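PDB 4LSB: lyase/mutase, which is a magnesium-binding member of the phosphoenolpyruvate phosphomutase family, built on a TIM-type alpha/beta barrel and assembled with a second copy of itself. Local coordinates for residues A271-G275 / R276-R280; V239-G242 / G243-R247. All blocks are in the same frame, centred on the assembly; numbering follows the deposited sequence.

Contact 1: residues A271-G275 / R276-R280; sequences AAVPG and RDINR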
ATOM      1  N   ALA B 271      17.056   1.967  -6.213  1.00 21.44           N
ATOM      2  CA  ALA B 271      16.848   1.232  -4.931  1.00 22.11           C
ATOM      3  C   ALA B 271      15.526   0.453  -4.804  1.00 21.37           C
ATOM      4  O   ALA B 271      15.331  -0.240  -3.829  1.00 21.29           O
ATOM      5  CB  ALA B 271      16.970   2.173  -3.771  1.00 22.85           C
ATOM      6  N   ALA B 272      14.646   0.547  -5.772  1.00 20.55           N
ATOM      7  CA  ALA B 272      13.390  -0.181  -5.757  1.00 20.20           C
ATOM      8  C   ALA B 272      13.595  -1.687  -5.850  1.00 20.76           C
ATOM      9  O   ALA B 272      14.565  -2.172  -6.405  1.00 19.17           O
ATOM     10  CB  ALA B 272      12.515   0.274  -6.923  1.00 20.74           C
ATOM     11  N   VAL B 273      12.670  -2.450  -5.310  1.00 19.84           N
ATOM     12  CA  VAL B 273      12.762  -3.876  -5.502  1.00 20.49           C
ATOM     13  C   VAL B 273      12.543  -4.184  -6.997  1.00 20.45           C
ATOM     14  O   VAL B 273      11.604  -3.671  -7.602  1.00 19.89           O
ATOM     15  CB  VAL B 273      11.786  -4.595  -4.589  1.00 22.50           C
ATOM     16  CG1 VAL B 273      10.358  -4.126  -4.845  1.00 23.32           C
ATOM     17  CG2 VAL B 273      11.928  -6.088  -4.779  1.00 24.14           C
ATOM     18  N   PRO B 274      13.416  -4.956  -7.626  1.00 21.63           N
ATOM     19  CA  PRO B 274      13.186  -5.225  -9.045  1.00 22.03           C
ATOM     20  C   PRO B 274      11.881  -6.004  -9.305  1.00 20.84           C
ATOM     21  O   PRO B 274      11.502  -6.891  -8.529  1.00 20.63           O
ATOM     22  CB  PRO B 274      14.430  -6.019  -9.466  1.00 23.90           C
ATOM     23  CG  PRO B 274      15.460  -5.702  -8.420  1.00 23.67           C
ATOM     24  CD  PRO B 274      14.675  -5.551  -7.143  1.00 23.53           C
ATOM     25  N   GLY B 275      11.185  -5.629 -10.356  1.00 19.74           N
ATOM     26  CA  GLY B 275       9.952  -6.280 -10.718  1.00 21.09           C
ATOM     27  C   GLY B 275      10.103  -7.760 -10.840  1.00 20.58           C
ATOM     28  O   GLY B 275       9.235  -8.527 -10.479  1.00 21.00           O
ATOM     29  N   ARG B 276      11.239  -8.175 -11.372  1.00 22.48           N
ATOM     30  CA  ARG B 276      11.473  -9.607 -11.597  1.00 23.95           C
ATOM     31  C   ARG B 276      11.388 -10.458 -10.289  1.00 22.51           C
ATOM     32  O   ARG B 276      10.816 -11.577 -10.234  1.00 24.60           O
ATOM     33  CB  ARG B 276      12.849  -9.720 -12.287  1.00 25.84           C
ATOM     34  CG  ARG B 276      13.346 -11.113 -12.538  1.00 29.97           C
ATOM     35  CD  ARG B 276      14.453 -11.089 -13.606  1.00 32.08           C
ATOM     36  NE  ARG B 276      15.113 -12.382 -13.704  1.00 38.13           N
ATOM     37  CZ  ARG B 276      16.056 -12.841 -12.872  1.00 39.86           C
ATOM     38  NH1 ARG B 276      16.496 -12.131 -11.829  1.00 39.92           N
ATOM     39  NH2 ARG B 276      16.562 -14.047 -13.084  1.00 43.74           N
ATOM     40  N   ASP B 277      11.978  -9.931  -9.246  1.00 22.04           N
ATOM     41  CA  ASP B 277      12.021 -10.585  -7.944  1.00 21.82           C
ATOM     42  C   ASP B 277      10.628 -10.658  -7.278  1.00 21.33           C
ATOM     43  O   ASP B 277      10.159 -11.766  -6.868  1.00 22.46           O
ATOM     44  CB  ASP B 277      13.019  -9.851  -7.036  1.00 22.76           C
ATOM     45  CG  ASP B 277      14.509 -10.095  -7.439  1.00 24.81           C
ATOM     46  OD1 ASP B 277      14.768 -10.842  -8.382  1.00 27.81           O
ATOM     47  OD2 ASP B 277      15.378  -9.472  -6.831  1.00 26.57           O
ATOM     48  N   ILE B 278       9.947  -9.518  -7.222  1.00 20.93           N
ATOM     49  CA  ILE B 278       8.628  -9.447  -6.543  1.00 19.55           C
ATOM     50  C   ILE B 278       7.591 -10.262  -7.326  1.00 19.98           C
ATOM     51  O   ILE B 278       6.795 -10.983  -6.719  1.00 17.71           O
ATOM     52  CB  ILE B 278       8.184  -7.973  -6.209  1.00 20.46           C
ATOM     53  CG1 ILE B 278       6.932  -8.009  -5.351  1.00 21.48           C
ATOM     54  CG2 ILE B 278       7.984  -7.119  -7.457  1.00 20.84           C
ATOM     55  CD1 ILE B 278       6.850  -6.777  -4.506  1.00 22.06           C
ATOM     56  N   ASN B 279       7.626 -10.230  -8.665  1.00 19.52           N
ATOM     57  CA  ASN B 279       6.771 -11.136  -9.419  1.00 20.90           C
ATOM     58  C   ASN B 279       7.044 -12.613  -9.173  1.00 22.88           C
ATOM     59  O   ASN B 279       6.105 -13.395  -9.133  1.00 24.00           O
ATOM     60  CB  ASN B 279       6.785 -10.845 -10.914  1.00 21.93           C
ATOM     61  CG  ASN B 279       6.010  -9.599 -11.238  1.00 22.63           C
ATOM     62  OD1 ASN B 279       4.877  -9.447 -10.838  1.00 24.87           O
ATOM     63  ND2 ASN B 279       6.622  -8.704 -11.976  1.00 22.71           N
ATOM     64  N   ARG B 280       8.311 -12.972  -8.992  1.00 23.31           N
ATOM     65  CA  ARG B 280       8.674 -14.356  -8.655  1.00 24.25           C
ATOM     66  C   ARG B 280       8.157 -14.710  -7.270  1.00 22.61           C
ATOM     67  O   ARG B 280       7.465 -15.707  -7.096  1.00 20.96           O
ATOM     68  CB  ARG B 280      10.211 -14.573  -8.730  1.00 27.33           C
ATOM     69  CG  ARG B 280      10.657 -16.007  -8.354  1.00 34.10           C
ATOM     70  CD  ARG B 280      12.171 -16.243  -8.475  1.00 36.99           C
ATOM     71  NE  ARG B 280      12.952 -15.450  -7.519  1.00 42.71           N
ATOM     72  CZ  ARG B 280      13.670 -14.339  -7.786  1.00 45.87           C
ATOM     73  NH1 ARG B 280      13.777 -13.817  -9.021  1.00 44.11           N
ATOM     74  NH2 ARG B 280      14.316 -13.737  -6.781  1.00 46.08           N
TER
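Pro274 and Asp277 meet where a polyproline-like, extended strip of chain turns into helix 275-283. Ala272, Val273 and Pro274 have such backbone angles, and at Gly275 the chain bends into the helical region. Pro274 is the N-cap residue. Its carbonyl oxygen accepts two weak bonds from the first turn. The bond from Asp277 N is bent, with an N-H...O angle of 125°. The one from Ile278 N to Pro274 O is nearly straight, at 172°, but long at 3.3 Å. The next step is the regular helical bond from Asn279 N to Gly275 O, 3.0 Å.

Asp277 has CG anti to its carbonyl carbon and beside its own N (chi1 -72°). This sets the carboxylate obliquely across the CG-CD edge of the proline, with Asp277 OD2 4.0 Å from Pro274 CD. The other oxygen, OD1, forms a salt bridge with Arg280: Arg280 NH1 lies 3.2 Å from Asp277 OD1, on its anti side and out of the carboxylate plane. Arg280 NH2 adds a weak bond to the same oxygen. An acidic group in the first turn probably suits the helix dipole, though Arg280 offsets part of its charge. On the buried side, Ile278 CG2 rests 3.6 Å from Gly275 O, and Ile278 CD1 reaches Val273 CG1 at 4.4 Å, a loose apolar touch. Asn279 ND2 lies 3.0 Å from Gly275 O, while Asn279 OD1 accepts a bond from Asp69 N of the second subunit.

This is an N-terminal helix cap made after the long loop that follows helix 244-263. Its centre is about 27 Å from the centre of its own chain, and it lies against the other subunit. There Val273 and Ile278 both pack on Leu250 of helix 244-263 of the second subunit.

Contact 2: residues V239-G242 / G243-R247; sequences VSVG and GALAR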
ATOM      1  N   VAL B 239       7.673  -6.369  20.768  1.00 14.07           N
ATOM      2  CA  VAL B 239       7.952  -5.072  20.255  1.00 14.05           C
ATOM      3  C   VAL B 239       7.253  -4.915  18.905  1.00 14.23           C
ATOM      4  O   VAL B 239       7.450  -5.688  17.976  1.00 13.37           O
ATOM      5  CB  VAL B 239       9.464  -4.870  20.058  1.00 14.62           C
ATOM      6  CG1 VAL B 239       9.733  -3.436  19.609  1.00 14.53           C
ATOM      7  CG2 VAL B 239      10.207  -5.164  21.340  1.00 14.37           C
ATOM      8  N   SER B 240       6.422  -3.892  18.826  1.00 15.34           N
ATOM      9  CA  SER B 240       5.672  -3.575  17.613  1.00 15.14           C
ATOM     10  C   SER B 240       6.139  -2.211  17.027  1.00 16.00           C
ATOM     11  O   SER B 240       6.972  -1.467  17.637  1.00 14.63           O
ATOM     12  CB  SER B 240       4.168  -3.519  17.982  1.00 15.77           C
ATOM     13  OG  SER B 240       3.883  -2.371  18.832  1.00 15.88           O
ATOM     14  N   VAL B 241       5.599  -1.855  15.849  1.00 15.55           N
ATOM     15  CA  VAL B 241       6.000  -0.616  15.202  1.00 15.20           C
ATOM     16  C   VAL B 241       4.859   0.317  14.729  1.00 15.45           C
ATOM     17  O   VAL B 241       5.123   1.325  14.084  1.00 14.68           O
ATOM     18  CB  VAL B 241       6.967  -0.863  14.016  1.00 15.57           C
ATOM     19  CG1 VAL B 241       8.223  -1.598  14.479  1.00 16.24           C
ATOM     20  CG2 VAL B 241       6.275  -1.584  12.872  1.00 15.35           C
ATOM     21  N   GLY B 242       3.615   0.006  15.072  1.00 15.62           N
ATOM     22  CA  GLY B 242       2.484   0.841  14.705  1.00 17.12           C
ATOM     23  C   GLY B 242       2.537   1.141  13.205  1.00 16.40           C
ATOM     24  O   GLY B 242       2.736   0.221  12.393  1.00 17.64           O
ATOM     25  N   GLY B 243       2.342   2.403  12.865  1.00 17.12           N
ATOM     26  CA  GLY B 243       2.340   2.822  11.428  1.00 16.67           C
ATOM     27  C   GLY B 243       3.721   3.083  10.836  1.00 15.56           C
ATOM     28  O   GLY B 243       3.807   3.639   9.742  1.00 14.95           O
ATOM     29  N   ALA B 244       4.799   2.736  11.541  1.00 14.92           N
ATOM     30  CA  ALA B 244       6.133   3.146  11.095  1.00 16.03           C
ATOM     31  C   ALA B 244       6.606   2.510   9.835  1.00 15.90           C
ATOM     32  O   ALA B 244       7.379   3.128   9.088  1.00 16.44           O
ATOM     33  CB  ALA B 244       7.159   2.944  12.191  1.00 16.90           C
ATOM     34  N   LEU B 245       6.205   1.268   9.587  1.00 16.00           N
ATOM     35  CA  LEU B 245       6.546   0.665   8.300  1.00 16.08           C
ATOM     36  C   LEU B 245       5.825   1.396   7.149  1.00 16.31           C
ATOM     37  O   LEU B 245       6.441   1.680   6.093  1.00 15.77           O
ATOM     38  CB  LEU B 245       6.283  -0.823   8.267  1.00 16.39           C
ATOM     39  CG  LEU B 245       7.260  -1.643   9.082  1.00 17.12           C
ATOM     40  CD1 LEU B 245       6.786  -3.081   9.257  1.00 17.00           C
ATOM     41  CD2 LEU B 245       8.653  -1.543   8.448  1.00 18.28           C
ATOM     42  N   ALA B 246       4.536   1.683   7.330  1.00 16.40           N
ATOM     43  CA  ALA B 246       3.785   2.433   6.329  1.00 16.86           C
ATOM     44  C   ALA B 246       4.435   3.804   6.112  1.00 17.11           C
ATOM     45  O   ALA B 246       4.571   4.257   4.973  1.00 17.85           O
ATOM     46  CB  ALA B 246       2.310   2.576   6.756  1.00 16.42           C
ATOM     47  N   ARG B 247       4.905   4.436   7.182  1.00 17.08           N
ATOM     48  CA  ARG B 247       5.531   5.730   7.076  1.00 17.86           C
ATOM     49  C   ARG B 247       6.952   5.609   6.454  1.00 16.19           C
ATOM     50  O   ARG B 247       7.391   6.492   5.774  1.00 16.49           O
ATOM     51  CB  ARG B 247       5.504   6.486   8.426  1.00 19.04           C
ATOM     52  CG  ARG B 247       4.115   6.866   8.899  1.00 19.78           C
ATOM     53  CD  ARG B 247       4.115   7.769  10.139  1.00 22.37           C
ATOM     54  NE  ARG B 247       4.597   7.027  11.332  1.00 22.59           N
ATOM     55  CZ  ARG B 247       5.828   7.065  11.815  1.00 21.39           C
ATOM     56  NH1 ARG B 247       6.750   7.851  11.290  1.00 22.51           N
ATOM     57  NH2 ARG B 247       6.134   6.328  12.888  1.00 24.50           N
TER
HETATM   58  O   HOH W   1       3.363   0.093   9.783  1.00 14.81           O
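Val241 turns its CG2 methyl onto Leu245, four residues on. Chi1 of -58° puts Val241 CG1 anti to the carbonyl carbon and leaves CG2 between the backbone N and that carbon. Leu245 has CG beside its own N (chi1 -72°). Its CG and CD1 both come to 3.9 Å from Val241 CG2, and the two side chains meet at a slant. Ala244 CB adds to this apolar patch, 4.2 Å from Val241 CB.

The backbone makes the approach possible. Val241 to Ala244 form a type II' beta turn, closed by the bond from Ala244 N to Val241 O, 2.9 Å. Gly242 takes a positive phi of 51°, which by itself favours glycine. It is about 9 Å from the magnesium ion. Gly243 is the N-cap of helix 244-263, and its O accepts the bond from Arg247 N. A water donates a hydrogen bond to Gly242 O (2.7 Å) and accepts one from Ala246 N (3.1 Å).

The turn carries the chain from the end of strand 238-240 into helix 244-263. Trp38 packs on Leu245, as does Ala256 of the second subunit, whose Phe266 packs on Val241. Val241 O is thus satisfied by Ala244 N and Gly242 O by the water, which ties the turn to the helix start, while Val241, Ala244 and Leu245 form the buried apolar side.

From the N terminus, contact 2 comes first. It closes a short turn between strand 238-240, the last strand along the chain, lying between 32-34 and 215-218, and helix 244-263. The chain then runs out along that helix and through a loop to contact 1, which starts helix 275-283. The two are in series and neither encloses the other. Their centres are 23 Å apart and their nearest atoms about 13 Å, so they do not meet within one chain. Across the dimer they are linked: Arg247 of contact 2 gives a hydrogen bond through NH1 to Val273 O of contact 1 in the second subunit. The start of helix 244-263 in one copy is thus tied to the stretch that leads into helix 275-283 of the other.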